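Local coordinates for protein exopolygalacturonase (Yersinia enterocolitica, PDB 2UVF) that hydrolyses pectin's polygalacturonate chains from their ends, probably releasing digalacturonic acid, as a family 28 glycoside hydrolase of the periplasm, at residues L78-F88 with V111-G119. Numbering follows the deposited sequence.
Sequences LGKASDNNDNF and VMQNFTVIG
Asn84 grips the backbone of Thr116 with both ends of its amide, much as a neighbouring strand would. Thr116 N donates to Asn84 OD1 at 2.6 Å, nearly straight at 165°, and Asn84 ND2 returns a bond to Thr116 O at 3.1 Å; in each the donor stands above the carbonyl plane. A water adds a third tie, donating to Asn84 OD1 and hydrogen-bonding with Thr116 OG1. The next residue, Asn85, bonds through ND2 to Ala81 O of its own helix at 2.9 Å and reaches Asn114 O more weakly, through a bent N-H...O geometry.

The same Asn84 amide stacks on the Phe115 ring, the planes 22° apart and ND2 over the ring centre. With CG anti to the backbone N (chi1 -180°), the Phe115 ring reaches Asn84, and Leu78 CB comes obliquely to within 3.7 Å of Phe115 CZ. Lys80 O sits at the ring edge.

Apolar contacts come from residues before and after Phe115. Ala81 CB meets Met112 CB at 3.6 Å, while Thr116 CG2 lies over one face of Phe88 and Ile118 CG2 touches Phe88 CZ at 3.7 Å.

Strand 114-117 pairs with 53-58 and strand 76-80 with 66-73, so Phe115, Leu78 and Val117 join the two facing antiparallel sheets of a fibronectin type III beta sandwich, where helix 81-88 lies against the outermost strand 114-117 and bonds to its backbone through Asn84 and, weakly, Asn85.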
ATOM      1  N   LEU A  78      10.879 -11.570 -25.768  1.00 47.27           N
ATOM      2  CA  LEU A  78      11.387 -10.311 -25.209  1.00 46.61           C
ATOM      3  C   LEU A  78      12.275 -10.546 -23.986  1.00 46.00           C
ATOM      4  O   LEU A  78      13.180  -9.746 -23.689  1.00 45.72           O
ATOM      5  CB  LEU A  78      10.226  -9.356 -24.872  1.00 46.84           C
ATOM      6  CG  LEU A  78       9.390  -8.862 -26.061  1.00 46.56           C
ATOM      7  CD1 LEU A  78       8.061  -8.293 -25.602  1.00 45.95           C
ATOM      8  CD2 LEU A  78      10.157  -7.837 -26.889  1.00 47.01           C
ATOM      9  N   GLY A  79      12.011 -11.642 -23.277  1.00 45.54           N
ATOM     10  CA  GLY A  79      12.785 -12.004 -22.093  1.00 44.85           C
ATOM     11  C   GLY A  79      11.997 -12.720 -21.010  1.00 44.28           C
ATOM     12  O   GLY A  79      10.850 -13.110 -21.214  1.00 44.08           O
ATOM     13  N   LYS A  80      12.626 -12.881 -19.846  1.00 44.00           N
ATOM     14  CA  LYS A  80      11.992 -13.556 -18.694  1.00 43.26           C
ATOM     15  C   LYS A  80      11.540 -12.548 -17.635  1.00 42.43           C
ATOM     16  O   LYS A  80      12.209 -11.528 -17.418  1.00 41.95           O
ATOM     17  CB  LYS A  80      12.944 -14.590 -18.081  1.00 43.21           C
ATOM     18  CG  LYS A  80      13.531 -15.557 -19.093  1.00 43.79           C
ATOM     19  CD  LYS A  80      13.740 -16.937 -18.523  1.00 43.40           C
ATOM     20  CE  LYS A  80      15.181 -17.156 -18.110  1.00 44.63           C
ATOM     21  NZ  LYS A  80      15.645 -18.572 -18.348  1.00 43.61           N
ATOM     22  N   ALA A  81      10.414 -12.840 -16.984  1.00 41.63           N
ATOM     23  CA  ALA A  81       9.879 -11.996 -15.900  1.00 41.39           C
ATOM     24  C   ALA A  81      10.919 -11.689 -14.823  1.00 41.29           C
ATOM     25  O   ALA A  81      11.103 -10.525 -14.446  1.00 41.22           O
ATOM     26  CB  ALA A  81       8.634 -12.635 -15.282  1.00 41.44           C
ATOM     27  N   SER A  82      11.619 -12.736 -14.366  1.00 41.16           N
ATOM     28  CA  SER A  82      12.679 -12.639 -13.349  1.00 40.55           C
ATOM     29  C   SER A  82      13.788 -11.639 -13.692  1.00 40.11           C
ATOM     30  O   SER A  82      14.099 -10.762 -12.878  1.00 40.28           O
ATOM     31  CB  SER A  82      13.297 -14.013 -13.091  1.00 40.75           C
ATOM     32  OG  SER A  82      13.854 -14.547 -14.287  1.00 42.84           O
ATOM     33  N   ASP A  83      14.384 -11.779 -14.882  1.00 39.27           N
ATOM     34  CA  ASP A  83      15.473 -10.896 -15.341  1.00 38.61           C
ATOM     35  C   ASP A  83      14.984  -9.477 -15.643  1.00 37.30           C
ATOM     36  O   ASP A  83      15.704  -8.498 -15.443  1.00 36.24           O
ATOM     37  CB  ASP A  83      16.188 -11.477 -16.585  1.00 39.84           C
ATOM     38  CG  ASP A  83      16.620 -12.952 -16.412  1.00 42.18           C
ATOM     39  OD1 ASP A  83      17.195 -13.321 -15.350  1.00 46.46           O
ATOM     40  OD2 ASP A  83      16.399 -13.739 -17.366  1.00 44.57           O
ATOM     41  N   ASN A  84      13.759  -9.373 -16.144  1.00 36.32           N
ATOM     42  CA  ASN A  84      13.135  -8.076 -16.343  1.00 35.79           C
ATOM     43  C   ASN A  84      12.958  -7.336 -15.026  1.00 35.14           C
ATOM     44  O   ASN A  84      13.407  -6.199 -14.877  1.00 34.58           O
ATOM     45  CB  ASN A  84      11.794  -8.217 -17.030  1.00 35.69           C
ATOM     46  CG  ASN A  84      11.192  -6.878 -17.383  1.00 36.51           C
ATOM     47  OD1 ASN A  84      10.321  -6.352 -16.668  1.00 35.06           O
ATOM     48  ND2 ASN A  84      11.647  -6.317 -18.489  1.00 35.66           N
ATOM     49  N   ASN A  85      12.330  -7.996 -14.061  1.00 35.26           N
ATOM     50  CA  ASN A  85      12.284  -7.451 -12.693  1.00 34.85           C
ATOM     51  C   ASN A  85      13.659  -7.057 -12.093  1.00 35.44           C
ATOM     52  O   ASN A  85      13.749  -6.034 -11.412  1.00 35.29           O
ATOM     53  CB  ASN A  85      11.483  -8.374 -11.776  1.00 34.85           C
ATOM     54  CG  ASN A  85       9.968  -8.164 -11.906  1.00 33.35           C
ATOM     55  OD1 ASN A  85       9.351  -7.567 -11.023  1.00 32.35           O
ATOM     56  ND2 ASN A  85       9.366  -8.656 -13.006  1.00 30.80           N
ATOM     57  N   ASP A  86      14.731  -7.814 -12.371  1.00 35.34           N
ATOM     58  CA  ASP A  86      16.075  -7.432 -11.877  1.00 35.58           C
ATOM     59  C   ASP A  86      16.473  -6.032 -12.368  1.00 35.20           C
ATOM     60  O   ASP A  86      17.107  -5.266 -11.650  1.00 35.40           O
ATOM     61  CB  ASP A  86      17.173  -8.448 -12.284  1.00 35.78           C
ATOM     62  CG  ASP A  86      17.031  -9.809 -11.600  1.00 36.59           C
ATOM     63  OD1 ASP A  86      16.446  -9.893 -10.503  1.00 35.80           O
ATOM     64  OD2 ASP A  86      17.530 -10.809 -12.168  1.00 36.81           O
ATOM     65  N   ASN A  87      16.085  -5.715 -13.598  1.00 34.75           N
ATOM     66  CA  ASN A  87      16.356  -4.419 -14.236  1.00 34.80           C
ATOM     67  C   ASN A  87      15.432  -3.275 -13.735  1.00 33.79           C
ATOM     68  O   ASN A  87      15.914  -2.187 -13.378  1.00 33.32           O
ATOM     69  CB  ASN A  87      16.254  -4.619 -15.768  1.00 35.33           C
ATOM     70  CG  ASN A  87      16.649  -3.387 -16.587  1.00 38.53           C
ATOM     71  OD1 ASN A  87      16.992  -2.325 -16.056  1.00 41.58           O
ATOM     72  ND2 ASN A  87      16.594  -3.536 -17.921  1.00 41.98           N
ATOM     73  N   PHE A  88      14.123  -3.539 -13.684  1.00 32.64           N
ATOM     74  CA  PHE A  88      13.118  -2.495 -13.421  1.00 32.18           C
ATOM     75  C   PHE A  88      12.451  -2.426 -12.026  1.00 31.16           C
ATOM     76  O   PHE A  88      11.961  -1.377 -11.661  1.00 31.17           O
ATOM     77  CB  PHE A  88      12.044  -2.509 -14.522  1.00 32.91           C
ATOM     78  CG  PHE A  88      12.610  -2.385 -15.930  1.00 34.33           C
ATOM     79  CD1 PHE A  88      13.166  -1.179 -16.375  1.00 34.95           C
ATOM     80  CD2 PHE A  88      12.599  -3.477 -16.792  1.00 34.15           C
ATOM     81  CE1 PHE A  88      13.696  -1.062 -17.671  1.00 36.20           C
ATOM     82  CE2 PHE A  88      13.117  -3.375 -18.082  1.00 35.78           C
ATOM     83  CZ  PHE A  88      13.663  -2.172 -18.528  1.00 34.64           C
ATOM     84  N   VAL A 111       6.615 -16.116  -7.494  1.00 30.99           N
ATOM     85  CA  VAL A 111       6.848 -15.954  -8.919  1.00 30.81           C
ATOM     86  C   VAL A 111       6.579 -14.505  -9.335  1.00 31.21           C
ATOM     87  O   VAL A 111       5.804 -13.796  -8.687  1.00 30.92           O
ATOM     88  CB  VAL A 111       6.006 -16.973  -9.746  1.00 31.22           C
ATOM     89  CG1 VAL A 111       6.483 -18.427  -9.465  1.00 29.62           C
ATOM     90  CG2 VAL A 111       4.480 -16.816  -9.477  1.00 30.97           C
ATOM     91  N   MET A 112       7.248 -14.050 -10.392  1.00 31.80           N
ATOM     92  CA  MET A 112       6.984 -12.712 -10.951  1.00 32.46           C
ATOM     93  C   MET A 112       5.727 -12.704 -11.832  1.00 32.87           C
ATOM     94  O   MET A 112       5.416 -13.700 -12.490  1.00 33.35           O
ATOM     95  CB  MET A 112       8.202 -12.162 -11.699  1.00 32.44           C
ATOM     96  CG  MET A 112       9.474 -12.019 -10.836  1.00 31.76           C
ATOM     97  SD  MET A 112       9.425 -10.707  -9.553  1.00 32.15           S
ATOM     98  CE  MET A 112       8.952 -11.639  -8.114  1.00 30.25           C
ATOM     99  N   GLN A 113       5.004 -11.579 -11.809  1.00 33.10           N
ATOM    100  CA  GLN A 113       3.720 -11.405 -12.514  1.00 32.17           C
ATOM    101  C   GLN A 113       3.736 -10.095 -13.317  1.00 33.14           C
ATOM    102  O   GLN A 113       2.701  -9.609 -13.751  1.00 33.42           O
ATOM    103  CB  GLN A 113       2.568 -11.370 -11.518  1.00 32.04           C
ATOM    104  CG  GLN A 113       2.329 -12.666 -10.758  1.00 30.62           C
ATOM    105  CD  GLN A 113       1.292 -12.517  -9.671  1.00 31.27           C
ATOM    106  OE1 GLN A 113       1.585 -12.665  -8.483  1.00 27.77           O
ATOM    107  NE2 GLN A 113       0.067 -12.227 -10.069  1.00 28.36           N
ATOM    108  N   ASN A 114       4.920  -9.523 -13.499  1.00 33.59           N
ATOM    109  CA  ASN A 114       5.067  -8.268 -14.232  1.00 34.29           C
ATOM    110  C   ASN A 114       6.299  -8.288 -15.122  1.00 35.18           C
ATOM    111  O   ASN A 114       7.286  -8.949 -14.802  1.00 36.30           O
ATOM    112  CB  ASN A 114       5.096  -7.052 -13.281  1.00 33.20           C
ATOM    113  CG  ASN A 114       6.405  -6.930 -12.515  1.00 33.01           C
ATOM    114  OD1 ASN A 114       6.564  -7.534 -11.446  1.00 32.22           O
ATOM    115  ND2 ASN A 114       7.347  -6.128 -13.046  1.00 26.02           N
ATOM    116  N   PHE A 115       6.229  -7.561 -16.233  1.00 36.34           N
ATOM    117  CA  PHE A 115       7.334  -7.430 -17.184  1.00 37.30           C
ATOM    118  C   PHE A 115       7.215  -6.059 -17.857  1.00 37.81           C
ATOM    119  O   PHE A 115       6.194  -5.754 -18.461  1.00 37.35           O
ATOM    120  CB  PHE A 115       7.268  -8.574 -18.220  1.00 37.39           C
ATOM    121  CG  PHE A 115       8.368  -8.553 -19.267  1.00 36.84           C
ATOM    122  CD1 PHE A 115       9.485  -9.368 -19.137  1.00 36.27           C
ATOM    123  CD2 PHE A 115       8.258  -7.766 -20.409  1.00 36.82           C
ATOM    124  CE1 PHE A 115      10.496  -9.367 -20.104  1.00 36.70           C
ATOM    125  CE2 PHE A 115       9.263  -7.765 -21.381  1.00 35.41           C
ATOM    126  CZ  PHE A 115      10.383  -8.561 -21.221  1.00 35.61           C
ATOM    127  N   THR A 116       8.257  -5.238 -17.738  1.00 39.14           N
ATOM    128  CA  THR A 116       8.281  -3.892 -18.343  1.00 40.33           C
ATOM    129  C   THR A 116       8.948  -3.839 -19.740  1.00 41.45           C
ATOM    130  O   THR A 116      10.165  -4.024 -19.871  1.00 41.95           O
ATOM    131  CB  THR A 116       8.961  -2.866 -17.403  1.00 39.73           C
ATOM    132  OG1 THR A 116       8.365  -2.949 -16.115  1.00 39.64           O
ATOM    133  CG2 THR A 116       8.802  -1.458 -17.918  1.00 39.75           C
ATOM    134  N   VAL A 117       8.149  -3.562 -20.772  1.00 42.60           N
ATOM    135  CA  VAL A 117       8.668  -3.470 -22.142  1.00 43.35           C
ATOM    136  C   VAL A 117       9.088  -2.045 -22.513  1.00 44.62           C
ATOM    137  O   VAL A 117       8.222  -1.183 -22.704  1.00 45.34           O
ATOM    138  CB  VAL A 117       7.635  -3.951 -23.185  1.00 43.48           C
ATOM    139  CG1 VAL A 117       8.299  -4.095 -24.552  1.00 42.45           C
ATOM    140  CG2 VAL A 117       6.966  -5.269 -22.765  1.00 42.47           C
ATOM    141  N   ILE A 118      10.398  -1.807 -22.651  1.00 45.47           N
ATOM    142  CA  ILE A 118      10.916  -0.479 -23.033  1.00 46.18           C
ATOM    143  C   ILE A 118      11.463  -0.403 -24.479  1.00 47.30           C
ATOM    144  O   ILE A 118      11.411  -1.387 -25.231  1.00 47.69           O
ATOM    145  CB  ILE A 118      11.974   0.078 -22.010  1.00 46.09           C
ATOM    146  CG1 ILE A 118      13.332  -0.615 -22.167  1.00 45.79           C
ATOM    147  CG2 ILE A 118      11.440  -0.010 -20.565  1.00 45.50           C
ATOM    148  CD1 ILE A 118      14.521   0.236 -21.759  1.00 45.35           C
ATOM    149  N   GLY A 119      11.970   0.773 -24.856  1.00 48.15           N
ATOM    150  CA  GLY A 119      12.621   0.976 -26.153  1.00 49.43           C
ATOM    151  C   GLY A 119      11.670   0.889 -27.335  1.00 50.04           C
ATOM    152  O   GLY A 119      12.050   0.424 -28.409  1.00 49.98           O
TER
HETATM  153  O   HOH W   1       9.449  -5.106 -14.287  1.00 24.07           O